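Local structure of protein PTHB1 (Homo sapiens, 4YD8) at residues I245-L250 against N271-K276; L295-V300 against T304-I309. The protein is a subunit of the BBSome, a coat complex thought to sort specific membrane proteins to primary cilia, and carries the seven-bladed beta-propeller described here at its N terminus. All coordinates share one frame; numbering follows the deposited sequence. Where two conformers were deposited one is given.

Interaction 1 (I245-L250 against N271-K276); sequences IGEQAL and NFFCLK
Ile245 lays its CG2 branch over one face of the Phe273 ring, displaced toward the rim. The CH-pi contact is steep, with CG2 4.1 Å from the centroid of the Phe273 ring and 13° off the normal. The foot of the same side chain comes closer to a ring atom, Ile245 CB lying 3.7 Å from Phe273 CZ, so the far end of the ring rests on the branch point of the isoleucine. A second group meets the ring from a different direction: Glu247 OE1 stands at its edge, near its plane, 4.0 Å from Phe273 CZ, where the positive rim of C-H bonds would suit a carboxylate oxygen.

Glu247 sets CG between its backbone N and carbonyl carbon (chi1 66°) and then runs extended, which carries the carboxylate across to the start of strand 271-275. There it takes hold of Asn271 twice. Asn271 ND2 gives a hydrogen to OE1 of Glu247 at 2.6 Å, and Asn271 N gives one to OE2 of Glu247 at 2.8 Å, both through syn lone pairs. The two planes, carboxylate and amide, are turned 55° against each other. OE2 also receives the backbone N-H of Arg270, and the three donors together fix the rotation of this buried carboxylate and would probably favour its ionised form.

Ile245 and Phe273 also belong to an apolar patch with Val206 and Met284. The segment 245-250 thus leaves the outer strand 241-244 of one sheet, is tied through Glu247 to the start of strand 271-275, and enters the first strand of the next sheet: the connection between consecutive blades of the seven-bladed beta-propeller.

Interaction 2 (L295-V300 against T304-I309); sequences LPYCSV and TINTLI
Tyr297 holds CG between its backbone N and carbonyl carbon (chi1 70°), while Asn306 turns its CG back beside its own N (chi1 -82°), and these two choices bring phenol and carboxamide together across the strand pair. The planes of ring and amide stand 67° apart, and Asn306 ND2 gives a weak hydrogen bond to Tyr297 OH at 3.4 Å. Nearer the backbone the ring leans on Leu308, whose CG is 3.8 Å from Tyr297 CE1 and whose CD1 lies over one face.

A beta bulge accompanies this pairing: Tyr297 and Cys298 together stand opposite Asn306. Tyr297 N donates to Asn306 O at 2.9 Å, and Asn306 N donates to Cys298 O at 2.7 Å, both bonds nearly straight. The thiol of Cys298 then flanks the asparagine, its SG 3.8 Å from Asn306 CB. Strands 291-298 and 306-311 form the antiparallel hairpin that opens a propeller blade. On one side of it Pro296 and Ile305 pack on Phe265 of the preceding blade; on the other, Leu295 and Leu308 meet Val339 of the following one.

Toward the hairpin end, polar groups take over. Ser299 OG donates to Thr304 O at 2.7 Å, and a water held by Val300 N also gives hydrogens to Thr304 OG1 and, at 2.7 Å, to Asn306 OD1. The threonine hydroxyl has a further partner in Ser301, and CG1 of Val300 packs across the asparagine amide.

Interactions 1 and 2 belong to successive blades and follow one another along the chain. Interaction 1 is buried and joins a connecting loop to a third strand largely by side chains, with a carboxylate as its polar centre; interaction 2 pairs the first two strands of a blade chiefly through their backbones, and its loop end is more exposed and recruits water. Their meeting point is Phe272, whose side chain leaves strand 271-275 on the face opposite Phe273. Its CZ comes within 3.5 Å of Thr307 OG1, and its ring also packs on Ile309. Neighbouring residues of one strand therefore serve two interfaces, one with the connection that enters their blade and one with the blade that follows.

Interaction 1 (I245-L250 against N271-K276)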
loop_
_atom_site.group_PDB
_atom_site.type_symbol
_atom_site.label_atom_id
_atom_site.label_comp_id
_atom_site.label_asym_id
_atom_site.label_seq_id
_atom_site.Cartn_x
_atom_site.Cartn_y
_atom_site.Cartn_z
ATOM N N ILE A 245 20.481 -7.896 -4.229
ATOM C CA ILE A 245 19.646 -9.046 -3.889
ATOM C C ILE A 245 19.538 -10.065 -5.023
ATOM O O ILE A 245 18.847 -11.080 -4.892
ATOM C CB ILE A 245 18.231 -8.606 -3.488
ATOM C CG1 ILE A 245 17.601 -7.752 -4.590
ATOM C CG2 ILE A 245 18.285 -7.809 -2.195
ATOM C CD1 ILE A 245 16.114 -7.527 -4.395
ATOM N N GLY A 246 20.184 -9.771 -6.147
ATOM C CA GLY A 246 20.327 -10.732 -7.228
ATOM C C GLY A 246 19.071 -11.094 -7.998
ATOM O O GLY A 246 19.057 -12.091 -8.721
ATOM N N GLU A 247 18.032 -10.280 -7.869
ATOM C CA GLU A 247 16.771 -10.515 -8.571
ATOM C C GLU A 247 15.976 -9.231 -8.609
ATOM O O GLU A 247 16.267 -8.307 -7.854
ATOM C CB GLU A 247 15.951 -11.617 -7.871
ATOM C CG GLU A 247 15.487 -11.214 -6.483
ATOM C CD GLU A 247 14.961 -12.402 -5.693
ATOM O OE1 GLU A 247 15.776 -13.273 -5.296
ATOM O OE2 GLU A 247 13.729 -12.480 -5.498
ATOM N N GLN A 248 14.958 -9.175 -9.462
ATOM C CA GLN A 248 14.087 -8.003 -9.516
ATOM C C GLN A 248 13.138 -7.993 -8.317
ATOM O O GLN A 248 12.669 -9.047 -7.873
ATOM C CB GLN A 248 13.290 -7.966 -10.825
ATOM C CG GLN A 248 14.152 -7.910 -12.084
ATOM C CD GLN A 248 14.982 -6.631 -12.194
ATOM O OE1 GLN A 248 14.534 -5.538 -11.828
ATOM N NE2 GLN A 248 16.193 -6.762 -12.724
ATOM N N ALA A 249 12.872 -6.803 -7.788
ATOM C CA ALA A 249 11.909 -6.654 -6.690
ATOM C C ALA A 249 10.504 -6.336 -7.188
ATOM O O ALA A 249 10.328 -5.550 -8.119
ATOM C CB ALA A 249 12.370 -5.568 -5.732
ATOM N N LEU A 250 9.511 -6.949 -6.551
ATOM C CA LEU A 250 8.107 -6.642 -6.822
ATOM C C LEU A 250 7.587 -5.506 -5.940
ATOM O O LEU A 250 6.784 -4.677 -6.378
ATOM C CB LEU A 250 7.241 -7.890 -6.608
ATOM C CG LEU A 250 7.441 -9.060 -7.574
ATOM C CD1 LEU A 250 6.558 -10.237 -7.181
ATOM C CD2 LEU A 250 7.143 -8.626 -9.001
ATOM N N ASN A 271 12.693 -14.568 -3.959
ATOM C CA ASN A 271 12.976 -14.585 -2.534
ATOM C C ASN A 271 12.240 -13.479 -1.816
ATOM O O ASN A 271 11.841 -12.477 -2.405
ATOM C CB ASN A 271 14.485 -14.450 -2.271
ATOM C CG ASN A 271 15.280 -15.639 -2.771
ATOM O OD1 ASN A 271 15.530 -16.589 -2.030
ATOM N ND2 ASN A 271 15.703 -15.583 -4.031
ATOM N N PHE A 272 12.082 -13.673 -0.523
ATOM C CA PHE A 272 11.495 -12.686 0.345
ATOM C C PHE A 272 12.585 -12.305 1.355
ATOM O O PHE A 272 13.241 -13.185 1.933
ATOM C CB PHE A 272 10.219 -13.313 0.948
ATOM C CG PHE A 272 9.790 -12.781 2.271
ATOM C CD1 PHE A 272 9.410 -11.464 2.418
ATOM C CD2 PHE A 272 9.627 -13.645 3.342
ATOM C CE1 PHE A 272 8.954 -10.995 3.644
ATOM C CE2 PHE A 272 9.168 -13.193 4.557
ATOM C CZ PHE A 272 8.832 -11.864 4.714
ATOM N N PHE A 273 12.808 -11.006 1.527
ATOM C CA PHE A 273 13.878 -10.502 2.386
ATOM C C PHE A 273 13.357 -9.641 3.536
ATOM O O PHE A 273 12.453 -8.824 3.358
ATOM C CB PHE A 273 14.870 -9.637 1.586
ATOM C CG PHE A 273 15.490 -10.323 0.399
ATOM C CD1 PHE A 273 14.810 -10.417 -0.809
ATOM C CD2 PHE A 273 16.795 -10.816 0.469
ATOM C CE1 PHE A 273 15.412 -11.035 -1.938
ATOM C CE2 PHE A 273 17.405 -11.413 -0.644
ATOM C CZ PHE A 273 16.707 -11.539 -1.838
ATOM N N CYS A 274 13.971 -9.788 4.703
ATOM C CA CYS A 274 13.787 -8.842 5.791
ATOM C C CYS A 274 15.132 -8.198 6.093
ATOM O O CYS A 274 16.061 -8.885 6.512
ATOM C CB CYS A 274 13.226 -9.540 7.036
ATOM S SG CYS A 274 13.129 -8.438 8.467
ATOM N N LEU A 275 15.248 -6.885 5.856
ATOM C CA LEU A 275 16.503 -6.161 6.087
ATOM C C LEU A 275 16.474 -5.340 7.362
ATOM O O LEU A 275 15.418 -4.811 7.749
ATOM C CB LEU A 275 16.806 -5.222 4.911
ATOM C CG LEU A 275 16.647 -5.798 3.508
ATOM C CD1 LEU A 275 17.092 -4.749 2.474
ATOM C CD2 LEU A 275 17.439 -7.096 3.334
ATOM N N LYS A 276 17.628 -5.238 8.019
ATOM C CA LYS A 276 17.819 -4.242 9.076
ATOM C C LYS A 276 17.821 -2.867 8.435
ATOM O O LYS A 276 18.051 -2.760 7.228
ATOM C CB LYS A 276 19.127 -4.471 9.840
ATOM C CG LYS A 276 19.102 -5.696 10.737
ATOM C CD LYS A 276 20.493 -6.076 11.215
ATOM C CE LYS A 276 21.207 -4.902 11.857
ATOM N NZ LYS A 276 20.358 -4.220 12.872
#

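Interaction 2 (L295-V300 against T304-I309)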
loop_
_atom_site.group_PDB
_atom_site.type_symbol
_atom_site.label_atom_id
_atom_site.label_comp_id
_atom_site.label_asym_id
_atom_site.label_seq_id
_atom_site.Cartn_x
_atom_site.Cartn_y
_atom_site.Cartn_z
ATOM N N LEU A 295 2.358 -8.475 2.262
ATOM C CA LEU A 295 2.097 -7.508 3.309
ATOM C C LEU A 295 2.569 -8.051 4.652
ATOM O O LEU A 295 1.898 -8.907 5.239
ATOM C CB LEU A 295 0.593 -7.172 3.402
ATOM C CG LEU A 295 0.315 -6.096 4.456
ATOM C CD1 LEU A 295 0.677 -4.717 3.902
ATOM C CD2 LEU A 295 -1.124 -6.139 4.947
ATOM N N PRO A 296 3.719 -7.557 5.149
ATOM C CA PRO A 296 4.081 -7.760 6.559
ATOM C C PRO A 296 3.056 -7.016 7.404
ATOM O O PRO A 296 3.010 -5.787 7.289
ATOM C CB PRO A 296 5.473 -7.113 6.690
ATOM C CG PRO A 296 5.932 -6.861 5.271
ATOM C CD PRO A 296 4.680 -6.686 4.452
ATOM N N TYR A 297 2.244 -7.716 8.196
ATOM C CA TYR A 297 1.008 -7.102 8.712
ATOM C C TYR A 297 0.862 -7.107 10.219
ATOM O O TYR A 297 0.019 -6.389 10.751
ATOM C CB TYR A 297 -0.227 -7.788 8.098
ATOM C CG TYR A 297 -0.469 -9.219 8.572
ATOM C CD1 TYR A 297 0.182 -10.284 7.961
ATOM C CD2 TYR A 297 -1.362 -9.501 9.606
ATOM C CE1 TYR A 297 -0.027 -11.596 8.379
ATOM C CE2 TYR A 297 -1.583 -10.821 10.037
ATOM C CZ TYR A 297 -0.908 -11.861 9.413
ATOM O OH TYR A 297 -1.092 -13.165 9.817
ATOM N N CYS A 298 1.661 -7.903 10.924
ATOM C CA CYS A 298 1.584 -7.885 12.384
ATOM C C CYS A 298 2.732 -8.654 13.002
ATOM O O CYS A 298 3.486 -9.352 12.313
ATOM C CB CYS A 298 0.258 -8.466 12.888
ATOM S SG CYS A 298 0.193 -10.284 13.015
ATOM N N SER A 299 2.852 -8.518 14.314
ATOM C CA SER A 299 3.753 -9.357 15.081
ATOM C C SER A 299 2.966 -10.047 16.177
ATOM O O SER A 299 2.301 -9.377 16.970
ATOM C CB SER A 299 4.895 -8.541 15.676
ATOM O OG SER A 299 5.557 -9.308 16.666
ATOM N N VAL A 300 3.017 -11.378 16.221
ATOM C CA VAL A 300 2.268 -12.111 17.254
ATOM C C VAL A 300 3.166 -12.526 18.407
ATOM O O VAL A 300 2.691 -13.066 19.405
ATOM C CB VAL A 300 1.577 -13.369 16.691
ATOM C CG1 VAL A 300 0.709 -13.010 15.479
ATOM C CG2 VAL A 300 2.610 -14.435 16.327
ATOM N N THR A 304 9.346 -11.429 16.217
ATOM C CA THR A 304 8.872 -12.055 14.977
ATOM C C THR A 304 7.873 -11.183 14.227
ATOM O O THR A 304 7.277 -10.261 14.778
ATOM C CB THR A 304 8.230 -13.435 15.234
ATOM O OG1 THR A 304 6.936 -13.268 15.835
ATOM C CG2 THR A 304 9.125 -14.276 16.140
ATOM N N ILE A 305 7.704 -11.490 12.951
ATOM C CA ILE A 305 6.772 -10.749 12.119
ATOM C C ILE A 305 5.993 -11.708 11.228
ATOM O O ILE A 305 6.536 -12.690 10.695
ATOM C CB ILE A 305 7.502 -9.674 11.257
ATOM C CG1 ILE A 305 8.225 -8.670 12.161
ATOM C CG2 ILE A 305 6.519 -8.954 10.333
ATOM C CD1 ILE A 305 8.900 -7.531 11.440
ATOM N N ASN A 306 4.693 -11.439 11.104
ATOM C CA ASN A 306 3.835 -12.220 10.206
ATOM C C ASN A 306 3.649 -11.504 8.870
ATOM O O ASN A 306 3.386 -10.299 8.829
ATOM C CB ASN A 306 2.454 -12.498 10.842
ATOM C CG ASN A 306 2.460 -13.679 11.811
ATOM O OD1 ASN A 306 3.480 -14.019 12.409
ATOM N ND2 ASN A 306 1.285 -14.287 11.999
ATOM N N THR A 307 3.771 -12.255 7.779
ATOM C CA THR A 307 3.707 -11.695 6.435
ATOM C C THR A 307 2.748 -12.480 5.548
ATOM O O THR A 307 2.844 -13.712 5.443
ATOM C CB THR A 307 5.102 -11.688 5.777
ATOM O OG1 THR A 307 6.001 -10.917 6.590
ATOM C CG2 THR A 307 5.028 -11.075 4.372
ATOM N N LEU A 308 1.824 -11.766 4.912
ATOM C CA LEU A 308 0.953 -12.363 3.906
ATOM C C LEU A 308 1.665 -12.353 2.568
ATOM O O LEU A 308 2.247 -11.348 2.211
ATOM C CB LEU A 308 -0.365 -11.591 3.787
ATOM C CG LEU A 308 -1.423 -11.894 4.839
ATOM C CD1 LEU A 308 -2.315 -10.669 4.959
ATOM C CD2 LEU A 308 -2.224 -13.094 4.390
ATOM N N ILE A 309 1.612 -13.459 1.837
ATOM C CA ILE A 309 2.149 -13.483 0.472
ATOM C C ILE A 309 1.140 -14.150 -0.457
ATOM O O ILE A 309 0.751 -15.305 -0.238
ATOM C CB ILE A 309 3.504 -14.225 0.398
ATOM C CG1 ILE A 309 4.520 -13.583 1.367
ATOM C CG2 ILE A 309 4.029 -14.226 -1.058
ATOM C CD1 ILE A 309 5.957 -14.176 1.310
HETATM O O HOH W 1 4.735 -12.378 14.195
#